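Local coordinates for mandelate racemase/muconate lactonizing enzyme family protein (Azoarcus sp., PDB 2QDE) that belongs to the enolase superfamily, with an N-terminal capping domain and a TIM-barrel domain, and holds a barium ion in its barrel, at residues I13-K18 with R375-P380. Residues are numbered along the deposited sequence; the frame is centred on the assembly and turned at random.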
ATOM      1  N   ILE A  13     -16.568  10.581  46.069  1.00 19.26           N
ATOM      2  CA  ILE A  13     -15.920  11.660  46.801  1.00 20.42           C
ATOM      3  C   ILE A  13     -15.639  12.896  45.953  1.00 20.00           C
ATOM      4  O   ILE A  13     -15.531  12.831  44.722  1.00 19.24           O
ATOM      5  CB  ILE A  13     -14.577  11.203  47.442  1.00 21.66           C
ATOM      6  CG1 ILE A  13     -13.637  10.660  46.369  1.00 21.29           C
ATOM      7  CG2 ILE A  13     -14.834  10.145  48.512  1.00 20.20           C
ATOM      8  CD1 ILE A  13     -12.194  10.470  46.864  1.00 21.51           C
ATOM      9  N   SER A  14     -15.541  14.032  46.628  1.00 19.27           N
ATOM     10  CA  SER A  14     -15.245  15.295  45.972  1.00 20.38           C
ATOM     11  C   SER A  14     -14.101  15.921  46.763  1.00 20.95           C
ATOM     12  O   SER A  14     -14.263  16.264  47.931  1.00 19.40           O
ATOM     13  CB  SER A  14     -16.472  16.212  45.987  1.00 19.26           C
ATOM     14  OG  SER A  14     -17.515  15.692  45.178  1.00 19.96           O
ATOM     15  N   THR A  15     -12.944  16.062  46.123  1.00 21.22           N
ATOM     16  CA  THR A  15     -11.770  16.620  46.786  1.00 20.72           C
ATOM     17  C   THR A  15     -11.428  18.048  46.359  1.00 22.96           C
ATOM     18  O   THR A  15     -11.174  18.316  45.188  1.00 22.62           O
ATOM     19  CB  THR A  15     -10.542  15.729  46.540  1.00 20.51           C
ATOM     20  OG1 THR A  15     -10.863  14.383  46.894  1.00 21.26           O
ATOM     21  CG2 THR A  15      -9.361  16.197  47.375  1.00 20.81           C
ATOM     22  N   PRO A  16     -11.424  18.987  47.319  1.00 24.37           N
ATOM     23  CA  PRO A  16     -11.106  20.385  47.017  1.00 25.36           C
ATOM     24  C   PRO A  16      -9.624  20.546  46.667  1.00 27.12           C
ATOM     25  O   PRO A  16      -8.772  19.825  47.187  1.00 25.56           O
ATOM     26  CB  PRO A  16     -11.454  21.114  48.317  1.00 26.04           C
ATOM     27  CG  PRO A  16     -12.461  20.205  48.984  1.00 26.05           C
ATOM     28  CD  PRO A  16     -11.897  18.845  48.708  1.00 24.60           C
ATOM     29  N   MET A  17      -9.329  21.502  45.793  1.00 29.39           N
ATOM     30  CA  MET A  17      -7.961  21.785  45.373  1.00 31.13           C
ATOM     31  C   MET A  17      -7.323  22.880  46.232  1.00 32.84           C
ATOM     32  O   MET A  17      -8.027  23.740  46.783  1.00 32.66           O
ATOM     33  CB  MET A  17      -7.960  22.236  43.909  1.00 31.77           C
ATOM     34  CG  MET A  17      -8.526  21.212  42.943  1.00 32.87           C
ATOM     35  SD  MET A  17      -7.310  19.992  42.417  1.00 34.38           S
ATOM     36  CE  MET A  17      -6.891  20.622  40.823  1.00 34.11           C
ATOM     37  N   LYS A  18      -5.993  22.838  46.327  1.00 33.36           N
ATOM     38  CA  LYS A  18      -5.187  23.815  47.070  1.00 34.79           C
ATOM     39  C   LYS A  18      -4.998  23.482  48.545  1.00 34.75           C
ATOM     40  O   LYS A  18      -3.923  23.716  49.114  1.00 35.37           O
ATOM     41  CB  LYS A  18      -5.780  25.223  46.937  1.00 34.25           C
ATOM     42  CG  LYS A  18      -5.756  25.802  45.523  1.00 34.64           C
ATOM     43  CD  LYS A  18      -4.346  26.102  45.042  1.00 35.59           C
ATOM     44  CE  LYS A  18      -4.377  26.949  43.772  1.00 36.78           C
ATOM     45  NZ  LYS A  18      -5.229  28.170  43.967  1.00 38.62           N
ATOM     46  N   ARG A 375     -15.009   9.967  54.814  1.00 22.01           N
ATOM     47  CA  ARG A 375     -16.398  10.294  55.105  1.00 23.63           C
ATOM     48  C   ARG A 375     -16.653  11.786  54.916  1.00 22.12           C
ATOM     49  O   ARG A 375     -17.694  12.170  54.396  1.00 24.13           O
ATOM     50  CB  ARG A 375     -16.772   9.878  56.530  1.00 24.51           C
ATOM     51  CG  ARG A 375     -17.097   8.408  56.669  1.00 27.08           C
ATOM     52  CD  ARG A 375     -17.645   8.104  58.051  1.00 29.49           C
ATOM     53  NE  ARG A 375     -16.594   8.111  59.067  1.00 31.06           N
ATOM     54  CZ  ARG A 375     -15.719   7.122  59.250  1.00 31.00           C
ATOM     55  NH1 ARG A 375     -15.765   6.039  58.486  1.00 30.84           N
ATOM     56  NH2 ARG A 375     -14.796   7.216  60.199  1.00 31.10           N
ATOM     57  N   ARG A 376     -15.700  12.623  55.321  1.00 21.29           N
ATOM     58  CA  ARG A 376     -15.859  14.064  55.173  1.00 21.56           C
ATOM     59  C   ARG A 376     -15.866  14.525  53.717  1.00 21.72           C
ATOM     60  O   ARG A 376     -16.443  15.566  53.398  1.00 20.55           O
ATOM     61  CB  ARG A 376     -14.757  14.818  55.937  1.00 23.43           C
ATOM     62  CG  ARG A 376     -14.935  14.830  57.449  1.00 27.10           C
ATOM     63  CD  ARG A 376     -14.019  15.846  58.122  1.00 30.89           C
ATOM     64  NE  ARG A 376     -12.625  15.417  58.179  1.00 33.35           N
ATOM     65  CZ  ARG A 376     -12.171  14.474  59.002  1.00 36.20           C
ATOM     66  NH1 ARG A 376     -13.005  13.859  59.845  1.00 36.93           N
ATOM     67  NH2 ARG A 376     -10.885  14.140  58.984  1.00 36.74           N
ATOM     68  N   LEU A 377     -15.242  13.753  52.831  1.00 19.24           N
ATOM     69  CA  LEU A 377     -15.179  14.141  51.421  1.00 19.64           C
ATOM     70  C   LEU A 377     -16.264  13.557  50.518  1.00 20.32           C
ATOM     71  O   LEU A 377     -16.273  13.828  49.319  1.00 19.59           O
ATOM     72  CB  LEU A 377     -13.801  13.807  50.833  1.00 19.10           C
ATOM     73  CG  LEU A 377     -12.567  14.496  51.445  1.00 20.61           C
ATOM     74  CD1 LEU A 377     -11.338  14.152  50.611  1.00 21.63           C
ATOM     75  CD2 LEU A 377     -12.745  16.005  51.486  1.00 21.30           C
ATOM     76  N   VAL A 378     -17.174  12.762  51.074  1.00 18.95           N
ATOM     77  CA  VAL A 378     -18.243  12.191  50.263  1.00 18.40           C
ATOM     78  C   VAL A 378     -18.993  13.323  49.555  1.00 19.56           C
ATOM     79  O   VAL A 378     -19.341  14.329  50.166  1.00 18.53           O
ATOM     80  CB  VAL A 378     -19.217  11.362  51.131  1.00 18.98           C
ATOM     81  CG1 VAL A 378     -20.360  10.805  50.274  1.00 19.64           C
ATOM     82  CG2 VAL A 378     -18.456  10.226  51.799  1.00 18.97           C
ATOM     83  N   THR A 379     -19.212  13.156  48.254  1.00 19.10           N
ATOM     84  CA  THR A 379     -19.888  14.152  47.431  1.00 17.95           C
ATOM     85  C   THR A 379     -21.267  14.535  47.978  1.00 19.22           C
ATOM     86  O   THR A 379     -22.112  13.673  48.222  1.00 18.20           O
ATOM     87  CB  THR A 379     -20.054  13.630  45.978  1.00 17.61           C
ATOM     88  OG1 THR A 379     -18.775  13.241  45.457  1.00 17.86           O
ATOM     89  CG2 THR A 379     -20.654  14.709  45.087  1.00 16.32           C
ATOM     90  N   PRO A 380     -21.508  15.844  48.178  1.00 19.67           N
ATOM     91  CA  PRO A 380     -22.797  16.319  48.697  1.00 20.67           C
ATOM     92  C   PRO A 380     -23.968  15.806  47.862  1.00 22.10           C
ATOM     93  O   PRO A 380     -23.920  15.851  46.632  1.00 23.19           O
ATOM     94  CB  PRO A 380     -22.665  17.840  48.616  1.00 21.81           C
ATOM     95  CG  PRO A 380     -21.192  18.062  48.842  1.00 22.03           C
ATOM     96  CD  PRO A 380     -20.566  16.967  47.997  1.00 20.39           C
TER
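The peptide between Ile-13 and Ser-14 is flanked by Thr-379 and Leu-377: Thr-379 OG1 sits squarely over one face, 3.2 Å from Ile-13 C, while Leu-377 O meets the amide N-H. Here, in the two-domain enolase-superfamily fold, the chain comes back from the barrel domain to the capping domain. The turn after helix 371-377 runs against the end of strand 5-15, before strand 385-387 joins the capping sheet beside that same strand.

Ser-14 N donates to Leu-377 O at 2.8 Å with an N-H···O angle of 167°, and it arrives almost in line with the carbonyl bond. The same oxygen takes a CA-H···O contact from Ile-13 CA at 3.3 Å. With a second backbone bond from Thr-379 to Pro-12, this makes Ile-13 and Val-378 a single, non-hydrogen-bonded antiparallel bridge. Strand 31-40 pairs with the other side of strand 5-15, through Gly-33 and Ile-31.

Leu-377 turns its side chain onto the strand. Its CD1 reaches Thr-15 OG1, and CD2 approaches the ring of Pro-16, 4.1 Å from CD; Ile-345 also touches this leucine.

Next to the bridge, the buried hydroxyls of Ser-14 and Thr-379 join a run of polar groups that continues to Asp-32 and Gln-62. Gln-62 NE2 bonds to Thr-379 OG1, and Ser-14 OG bonds to Asp-32 OD1, so both hydroxyls have partners beyond each other. With OG anti to its own carbonyl carbon (chi1 -67°), Ser-14 presents the oxygen to Thr-379; Thr-379 CG2 lies 3.3 Å from Ser-14 OG, beside the hydroxyl link. The link itself runs from Thr-379 OG1, as donor, to Ser-14 OG at 2.8 Å.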